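Local coordinates for probable transcriptional regulator (Rhodococcus jostii, PDB 3HIM), which probably binds cis-regulatory DNA through a helix-turn-helix domain and acts as a transcription factor of the TetR family, at residues B[24-29]-B[107-112]; B[63-68]-B[127-132]; B[141-146]-B[151-156]. All blocks are in the same frame, centred on the assembly; numbering follows the deposited sequence.

Interaction 1. Residues B[24-29]-B[107-112]; sequences AAIEVF and NRASAR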
loop_
_atom_site.group_PDB
_atom_site.type_symbol
_atom_site.label_atom_id
_atom_site.label_comp_id
_atom_site.label_asym_id
_atom_site.label_seq_id
_atom_site.Cartn_x
_atom_site.Cartn_y
_atom_site.Cartn_z
ATOM N N ALA B 24 13.103 18.079 4.468
ATOM C CA ALA B 24 14.368 17.381 4.724
ATOM C C ALA B 24 14.141 16.136 5.572
ATOM O O ALA B 24 14.770 15.099 5.340
ATOM C CB ALA B 24 15.392 18.300 5.396
ATOM N N ALA B 25 13.254 16.241 6.559
ATOM C CA ALA B 25 12.959 15.095 7.413
ATOM C C ALA B 25 12.347 13.947 6.591
ATOM O O ALA B 25 12.644 12.785 6.839
ATOM C CB ALA B 25 12.043 15.482 8.559
ATOM N N ILE B 26 11.498 14.277 5.622
ATOM C CA ILE B 26 10.891 13.250 4.779
ATOM C C ILE B 26 11.972 12.458 4.056
ATOM O O ILE B 26 11.998 11.221 4.124
ATOM C CB ILE B 26 9.866 13.835 3.803
ATOM C CG1 ILE B 26 8.587 14.202 4.564
ATOM C CG2 ILE B 26 9.561 12.840 2.621
ATOM C CD1 ILE B 26 7.767 15.287 3.883
ATOM N N GLU B 27 12.872 13.177 3.390
ATOM C CA GLU B 27 14.005 12.561 2.720
ATOM C C GLU B 27 14.825 11.694 3.696
ATOM O O GLU B 27 15.110 10.538 3.402
ATOM C CB GLU B 27 14.869 13.637 2.043
ATOM N N VAL B 28 15.156 12.237 4.867
ATOM C CA VAL B 28 15.972 11.515 5.843
ATOM C C VAL B 28 15.195 10.333 6.425
ATOM O O VAL B 28 15.742 9.223 6.548
ATOM C CB VAL B 28 16.533 12.444 6.968
ATOM C CG1 VAL B 28 17.269 11.638 8.029
ATOM C CG2 VAL B 28 17.486 13.488 6.392
ATOM N N PHE B 29 13.923 10.558 6.764
ATOM C CA PHE B 29 13.077 9.478 7.265
ATOM C C PHE B 29 12.988 8.348 6.233
ATOM O O PHE B 29 13.105 7.178 6.582
ATOM C CB PHE B 29 11.682 9.969 7.662
ATOM C CG PHE B 29 11.643 10.805 8.931
ATOM C CD1 PHE B 29 12.690 10.771 9.868
ATOM C CD2 PHE B 29 10.531 11.615 9.201
ATOM C CE1 PHE B 29 12.628 11.535 11.032
ATOM C CE2 PHE B 29 10.456 12.373 10.371
ATOM C CZ PHE B 29 11.514 12.338 11.283
ATOM N N ASN B 107 2.869 12.889 -4.366
ATOM C CA ASN B 107 3.334 13.095 -2.989
ATOM C C ASN B 107 3.722 11.832 -2.262
ATOM O O ASN B 107 3.621 11.775 -1.024
ATOM C CB ASN B 107 2.283 13.863 -2.193
ATOM C CG ASN B 107 1.962 15.176 -2.835
ATOM O OD1 ASN B 107 2.723 16.129 -2.707
ATOM N ND2 ASN B 107 0.860 15.229 -3.573
ATOM N N ARG B 108 4.187 10.839 -3.027
ATOM C CA ARG B 108 4.440 9.491 -2.505
ATOM C C ARG B 108 5.419 9.437 -1.322
ATOM O O ARG B 108 5.226 8.631 -0.393
ATOM C CB ARG B 108 4.880 8.516 -3.629
ATOM C CG ARG B 108 6.134 8.934 -4.414
ATOM C CD ARG B 108 6.314 8.132 -5.725
ATOM N NE ARG B 108 7.524 8.517 -6.449
ATOM C CZ ARG B 108 7.581 9.491 -7.356
ATOM N NH1 ARG B 108 6.490 10.191 -7.683
ATOM N NH2 ARG B 108 8.730 9.764 -7.941
ATOM N N ALA B 109 6.464 10.268 -1.367
ATOM C CA ALA B 109 7.518 10.250 -0.337
ATOM C C ALA B 109 6.957 10.755 0.969
ATOM O O ALA B 109 7.089 10.115 1.992
ATOM C CB ALA B 109 8.753 11.069 -0.766
ATOM N N SER B 110 6.303 11.906 0.916
ATOM C CA SER B 110 5.555 12.379 2.065
ATOM C C SER B 110 4.475 11.385 2.480
ATOM O O SER B 110 4.279 11.165 3.666
ATOM C CB SER B 110 4.925 13.734 1.790
ATOM O OG SER B 110 4.177 14.123 2.916
ATOM N N ALA B 111 3.773 10.795 1.515
ATOM C CA ALA B 111 2.682 9.845 1.836
ATOM C C ALA B 111 3.214 8.637 2.610
ATOM O O ALA B 111 2.632 8.246 3.621
ATOM C CB ALA B 111 1.962 9.399 0.583
ATOM N N ARG B 112 4.325 8.066 2.147
ATOM C CA ARG B 112 4.935 6.938 2.839
ATOM C C ARG B 112 5.280 7.239 4.307
ATOM O O ARG B 112 4.970 6.446 5.195
ATOM C CB ARG B 112 6.163 6.449 2.070
ATOM C CG ARG B 112 5.781 5.603 0.862
ATOM C CD ARG B 112 6.982 5.053 0.119
ATOM N NE ARG B 112 7.251 5.834 -1.089
ATOM C CZ ARG B 112 8.379 6.492 -1.315
ATOM N NH1 ARG B 112 9.357 6.446 -0.416
ATOM N NH2 ARG B 112 8.540 7.185 -2.443
#
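Ile26 on helix 16-32 reaches across to the first turn of helix 108-116, where it meets Ala109 and Ser110. From its CB, which points toward that helix, the side chain splits into two branches with different partners. The methyl CG2, placed anti to the backbone N by a chi1 of -74°, lies against the backbone: it is 3.7 Å from Ala109 C, and Ala109 O and Ser110 N are about as near. The same methyl also meets the Ala109 side chain, with Ile26 CG2 at 3.9 Å from Ala109 CB. The other branch starts at CG1, which packs on Ile67 of helix 60-82, and ends at CD1, which lies 3.9 Å from Ser110 CB and equally near the serine hydroxyl. The contact is therefore purely van der Waals, one forked aliphatic side chain against a small-residue surface. With only an alanine here, Ala109 and Ser110 would probably lose their aliphatic cover and a gap would open between the two helices. The pairing of a helix from the N-terminal, probably DNA-binding part with one from the C-terminal part is consistent with the domain junction of TetR-family regulators.

Interaction 2. Residues B[63-68]-B[127-132]; sequences LLYAIS and AIIADI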
loop_
_atom_site.group_PDB
_atom_site.type_symbol
_atom_site.label_atom_id
_atom_site.label_comp_id
_atom_site.label_asym_id
_atom_site.label_seq_id
_atom_site.Cartn_x
_atom_site.Cartn_y
_atom_site.Cartn_z
ATOM N N LEU B 63 7.542 16.333 14.805
ATOM C CA LEU B 63 7.909 16.573 13.420
ATOM C C LEU B 63 7.234 15.548 12.503
ATOM O O LEU B 63 6.770 15.894 11.398
ATOM C CB LEU B 63 9.431 16.530 13.273
ATOM C CG LEU B 63 10.042 16.598 11.862
ATOM C CD1 LEU B 63 9.541 17.803 11.068
ATOM C CD2 LEU B 63 11.562 16.616 11.969
ATOM N N LEU B 64 7.184 14.292 12.961
ATOM C CA LEU B 64 6.463 13.253 12.238
ATOM C C LEU B 64 4.962 13.596 12.148
ATOM O O LEU B 64 4.345 13.471 11.081
ATOM C CB LEU B 64 6.660 11.885 12.907
ATOM C CG LEU B 64 5.762 10.771 12.355
ATOM C CD1 LEU B 64 6.249 10.370 10.959
ATOM C CD2 LEU B 64 5.738 9.574 13.307
ATOM N N TYR B 65 4.388 14.026 13.277
ATOM C CA TYR B 65 2.996 14.436 13.330
ATOM C C TYR B 65 2.739 15.571 12.354
ATOM O O TYR B 65 1.767 15.513 11.595
ATOM C CB TYR B 65 2.597 14.841 14.744
ATOM C CG TYR B 65 1.221 15.490 14.815
ATOM C CD1 TYR B 65 0.075 14.795 14.399
ATOM C CD2 TYR B 65 1.072 16.807 15.272
ATOM C CE1 TYR B 65 -1.191 15.387 14.441
ATOM C CE2 TYR B 65 -0.192 17.412 15.333
ATOM C CZ TYR B 65 -1.314 16.686 14.913
ATOM O OH TYR B 65 -2.549 17.255 14.957
ATOM N N ALA B 66 3.608 16.590 12.348
ATOM C CA ALA B 66 3.457 17.666 11.366
ATOM C C ALA B 66 3.448 17.115 9.933
ATOM O O ALA B 66 2.590 17.470 9.145
ATOM C CB ALA B 66 4.539 18.748 11.532
ATOM N N ILE B 67 4.390 16.245 9.609
ATOM C CA ILE B 67 4.465 15.646 8.268
ATOM C C ILE B 67 3.167 14.883 7.949
ATOM O O ILE B 67 2.585 15.046 6.895
ATOM C CB ILE B 67 5.731 14.742 8.134
ATOM C CG1 ILE B 67 7.001 15.601 8.146
ATOM C CG2 ILE B 67 5.699 13.878 6.868
ATOM C CD1 ILE B 67 8.282 14.826 8.400
ATOM N N SER B 68 2.695 14.089 8.899
ATOM C CA SER B 68 1.555 13.219 8.675
ATOM C C SER B 68 0.245 14.031 8.560
ATOM O O SER B 68 -0.617 13.748 7.718
ATOM C CB SER B 68 1.482 12.178 9.794
ATOM O OG SER B 68 0.431 11.266 9.551
ATOM N N ALA B 127 -5.152 9.932 17.149
ATOM C CA ALA B 127 -6.609 10.125 17.036
ATOM C C ALA B 127 -6.960 11.197 15.999
ATOM O O ALA B 127 -7.976 11.091 15.328
ATOM C CB ALA B 127 -7.231 10.468 18.370
ATOM N N ILE B 128 -6.122 12.222 15.854
ATOM C CA ILE B 128 -6.419 13.285 14.890
ATOM C C ILE B 128 -6.221 12.793 13.450
ATOM O O ILE B 128 -7.026 13.084 12.559
ATOM C CB ILE B 128 -5.553 14.529 15.151
ATOM C CG1 ILE B 128 -6.005 15.241 16.437
ATOM C CG2 ILE B 128 -5.560 15.495 13.947
ATOM C CD1 ILE B 128 -4.902 16.214 16.990
ATOM N N ILE B 129 -5.146 12.043 13.237
ATOM C CA ILE B 129 -4.835 11.509 11.922
ATOM C C ILE B 129 -5.901 10.499 11.487
ATOM O O ILE B 129 -6.350 10.518 10.340
ATOM C CB ILE B 129 -3.416 10.878 11.891
ATOM C CG1 ILE B 129 -2.342 11.965 12.121
ATOM C CG2 ILE B 129 -3.186 10.105 10.589
ATOM C CD1 ILE B 129 -2.304 13.156 11.096
ATOM N N ALA B 130 -6.306 9.626 12.406
ATOM C CA ALA B 130 -7.303 8.593 12.086
ATOM C C ALA B 130 -8.607 9.272 11.690
ATOM O O ALA B 130 -9.285 8.840 10.756
ATOM C CB ALA B 130 -7.518 7.633 13.279
ATOM N N ASP B 131 -8.934 10.363 12.380
ATOM C CA ASP B 131 -10.126 11.115 12.042
ATOM C C ASP B 131 -10.067 11.686 10.627
ATOM O O ASP B 131 -11.050 11.606 9.901
ATOM C CB ASP B 131 -10.391 12.223 13.040
ATOM C CG ASP B 131 -11.686 12.924 12.764
ATOM O OD1 ASP B 131 -12.722 12.231 12.721
ATOM O OD2 ASP B 131 -11.682 14.151 12.571
ATOM N N ILE B 132 -8.919 12.241 10.232
ATOM C CA ILE B 132 -8.732 12.722 8.850
ATOM C C ILE B 132 -8.831 11.580 7.821
ATOM O O ILE B 132 -9.411 11.763 6.748
ATOM C CB ILE B 132 -7.413 13.500 8.667
ATOM C CG1 ILE B 132 -7.402 14.710 9.611
ATOM C CG2 ILE B 132 -7.250 13.962 7.201
ATOM C CD1 ILE B 132 -6.045 15.319 9.842
#
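Ser68 and Ile129 form the close-packed half of this contact, between helix 60-82 and helix 123-149. The end of Ile129 bends at chi2 -59°, and its CD1 settles against the serine, 3.7 Å from Ser68 OG and equally near the serine carbonyl carbon Ser68 C. CG1, CG2 and CD1 of the isoleucine all border the hydroxyl, with Ile129 CG1 at 3.8 Å and Ile129 CG2 at 3.9 Å from Ser68 OG. This buried hydroxyl makes a weak hydrogen bond to Gly114 O of helix 108-116, which gives it a polar partner beside its aliphatic surroundings. Ile129 is enclosed further by His72 and Leu118.

The two segments run nearly parallel, at 11° between their axes and 11.0 Å apart. Such a pairing fits the TetR architecture, in which a long helix leaves the helix-turn-helix domain and continues alongside the helices of the C-terminal core.

Toward solvent the contact narrows to the end of one phenol. Tyr65 holds its CG anti to the backbone N (chi1 171°), which carries the phenol across the interhelical space. Its hydroxyl approaches the exposed Ile128, with Tyr65 OH 3.3 Å from Ile128 CD1 and 3.6 Å from Ile128 CG2; the phenol lies roughly perpendicular to the Ile128 side chain. Nearer the interior, Tyr65 CE1 is 4.2 Å from Ile129 CD1, and these side chains pass side by side, pointing opposite ways. The tyrosine ring also stacks with His125, one turn before Ile129 on its helix.

Interaction 3. Residues B[141-146]-B[151-156]; sequences TRIIEA and GDFHPF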
loop_
_atom_site.group_PDB
_atom_site.type_symbol
_atom_site.label_atom_id
_atom_site.label_comp_id
_atom_site.label_asym_id
_atom_site.label_seq_id
_atom_site.Cartn_x
_atom_site.Cartn_y
_atom_site.Cartn_z
ATOM N N THR B 141 -17.469 7.437 -0.051
ATOM C CA THR B 141 -18.740 6.790 0.288
ATOM C C THR B 141 -19.943 7.689 -0.041
ATOM O O THR B 141 -20.954 7.194 -0.553
ATOM C CB THR B 141 -18.795 6.242 1.764
ATOM O OG1 THR B 141 -18.603 7.314 2.676
ATOM C CG2 THR B 141 -17.703 5.251 2.017
ATOM N N ARG B 142 -19.823 8.996 0.216
ATOM C CA ARG B 142 -20.868 9.951 -0.151
ATOM C C ARG B 142 -21.161 9.901 -1.662
ATOM O O ARG B 142 -22.318 9.796 -2.067
ATOM C CB ARG B 142 -20.503 11.375 0.294
ATOM N N ILE B 143 -20.110 9.927 -2.480
ATOM C CA ILE B 143 -20.268 9.911 -3.935
ATOM C C ILE B 143 -20.937 8.607 -4.356
ATOM O O ILE B 143 -21.888 8.630 -5.134
ATOM C CB ILE B 143 -18.922 10.125 -4.681
ATOM C CG1 ILE B 143 -18.492 11.590 -4.555
ATOM C CG2 ILE B 143 -19.017 9.720 -6.183
ATOM C CD1 ILE B 143 -16.991 11.791 -4.613
ATOM N N ILE B 144 -20.479 7.490 -3.795
ATOM C CA ILE B 144 -21.017 6.186 -4.145
ATOM C C ILE B 144 -22.496 6.090 -3.744
ATOM O O ILE B 144 -23.333 5.598 -4.524
ATOM C CB ILE B 144 -20.164 5.044 -3.592
ATOM C CG1 ILE B 144 -18.748 5.114 -4.181
ATOM C CG2 ILE B 144 -20.799 3.697 -3.940
ATOM C CD1 ILE B 144 -17.742 4.152 -3.514
ATOM N N GLU B 145 -22.806 6.604 -2.554
ATOM C CA GLU B 145 -24.183 6.717 -2.090
ATOM C C GLU B 145 -25.012 7.584 -3.030
ATOM O O GLU B 145 -26.111 7.202 -3.431
ATOM C CB GLU B 145 -24.210 7.329 -0.690
ATOM C CG GLU B 145 -23.785 6.351 0.395
ATOM C CD GLU B 145 -23.625 6.993 1.757
ATOM O OE1 GLU B 145 -23.933 8.194 1.929
ATOM O OE2 GLU B 145 -23.201 6.273 2.677
ATOM N N ALA B 146 -24.479 8.751 -3.392
ATOM C CA ALA B 146 -25.198 9.646 -4.286
ATOM C C ALA B 146 -25.621 8.919 -5.556
ATOM O O ALA B 146 -26.758 9.036 -5.977
ATOM C CB ALA B 146 -24.350 10.850 -4.618
ATOM N N GLY B 151 -29.596 5.901 -9.186
ATOM C CA GLY B 151 -29.670 4.730 -10.054
ATOM C C GLY B 151 -28.489 4.661 -11.022
ATOM O O GLY B 151 -28.496 3.851 -11.942
ATOM N N ASP B 152 -27.488 5.525 -10.832
ATOM C CA ASP B 152 -26.253 5.475 -11.613
ATOM C C ASP B 152 -25.347 4.311 -11.200
ATOM O O ASP B 152 -24.631 3.750 -12.029
ATOM C CB ASP B 152 -25.458 6.765 -11.449
ATOM C CG ASP B 152 -26.149 7.969 -12.058
ATOM O OD1 ASP B 152 -26.818 7.824 -13.104
ATOM O OD2 ASP B 152 -25.993 9.070 -11.493
ATOM N N PHE B 153 -25.353 3.976 -9.913
ATOM C CA PHE B 153 -24.432 2.969 -9.388
ATOM C C PHE B 153 -25.237 1.806 -8.848
ATOM O O PHE B 153 -26.380 1.984 -8.427
ATOM C CB PHE B 153 -23.537 3.546 -8.256
ATOM C CG PHE B 153 -22.529 4.602 -8.716
ATOM C CD1 PHE B 153 -22.177 4.741 -10.058
ATOM C CD2 PHE B 153 -21.917 5.440 -7.783
ATOM C CE1 PHE B 153 -21.248 5.711 -10.479
ATOM C CE2 PHE B 153 -20.979 6.424 -8.187
ATOM C CZ PHE B 153 -20.646 6.550 -9.545
ATOM N N HIS B 154 -24.636 0.621 -8.841
ATOM C CA HIS B 154 -25.252 -0.578 -8.259
ATOM C C HIS B 154 -24.200 -1.361 -7.484
ATOM O O HIS B 154 -23.879 -2.495 -7.842
ATOM C CB HIS B 154 -25.865 -1.445 -9.353
ATOM C CG HIS B 154 -26.691 -0.665 -10.321
ATOM N ND1 HIS B 154 -27.945 -0.183 -10.006
ATOM C CD2 HIS B 154 -26.423 -0.230 -11.575
ATOM C CE1 HIS B 154 -28.427 0.487 -11.039
ATOM N NE2 HIS B 154 -27.524 0.473 -12.004
ATOM N N PRO B 155 -23.671 -0.755 -6.412
ATOM C CA PRO B 155 -22.571 -1.348 -5.649
ATOM C C PRO B 155 -23.035 -2.602 -4.950
ATOM O O PRO B 155 -24.190 -2.674 -4.527
ATOM C CB PRO B 155 -22.221 -0.267 -4.601
ATOM C CG PRO B 155 -23.384 0.624 -4.537
ATOM C CD PRO B 155 -24.218 0.456 -5.765
ATOM N N PHE B 156 -22.156 -3.593 -4.861
ATOM C CA PHE B 156 -22.408 -4.726 -3.988
ATOM C C PHE B 156 -22.451 -4.202 -2.557
ATOM O O PHE B 156 -23.384 -4.454 -1.799
ATOM C CB PHE B 156 -21.304 -5.777 -4.126
ATOM C CG PHE B 156 -21.481 -6.694 -5.300
ATOM C CD1 PHE B 156 -22.446 -7.690 -5.274
ATOM C CD2 PHE B 156 -20.668 -6.565 -6.430
ATOM C CE1 PHE B 156 -22.608 -8.547 -6.366
ATOM C CE2 PHE B 156 -20.821 -7.403 -7.515
ATOM C CZ PHE B 156 -21.803 -8.398 -7.492
#
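With CG anti to its own carbonyl carbon (chi1 -68°), Phe153 directs its ring from the loop back toward helix 123-149, while in Ile144 a chi1 of -61° sets the methyl CG2 anti to the backbone N and on the side of Pro155. The phenyl ring meets the helix edge-on. Phe153 CD2 is 3.6 Å from Ile144 O, which lies near the ring plane, so the slightly positive C-H rim faces a carbonyl oxygen. Ile144 CA sits at the same edge, 3.8 Å from Phe153 CD2. The neighbouring ring atom Phe153 CE2 approaches Ile143 O more obliquely, at 3.9 Å. Side-chain contact adds to this at longer range: Ile143 CG2 is 4.3 Å from Phe153 CE2, and Ile144 CG2 reaches Pro155 CG at 4.1 Å.

Val199 touches both Phe153 and Ile144 and helps to bury the site, and the backbone of Phe153 is hydrogen-bonded to Gly147. On the outer side, His154 O accepts a hydrogen bond from Arg197 of the second subunit. The reversal itself begins at Gly151, whose positive phi (76°) and two bonds back into the last turn end the helix. The whole is a Schellman C-cap followed by a loop that folds its phenylalanine and proline onto the helix just completed, ahead of helix 158-175 in the all-helical TetR C-terminal domain.

Interactions 1 and 2 adjoin, their centres 14 Å apart, and both join the N-terminal, probably DNA-binding part to the C-terminal part. Ala25, Ile26 and Phe29 pack on Leu63 or Ile67, so helix 16-32 and helix 60-82 are packed together where they meet helices 108-116 and 123-149. Interaction 3 stands apart: its centre is 34 Å from that of interaction 1, across the chain's centre, yet it shares helix 123-149 with interaction 2. Interaction 1 is a surface contact of aliphatic groups on backbone, interaction 2 is partly buried and mixes hydroxyls with isoleucines, and interaction 3 is buried, local in sequence, and sets an aromatic edge against the backbone carbonyl of Ile144.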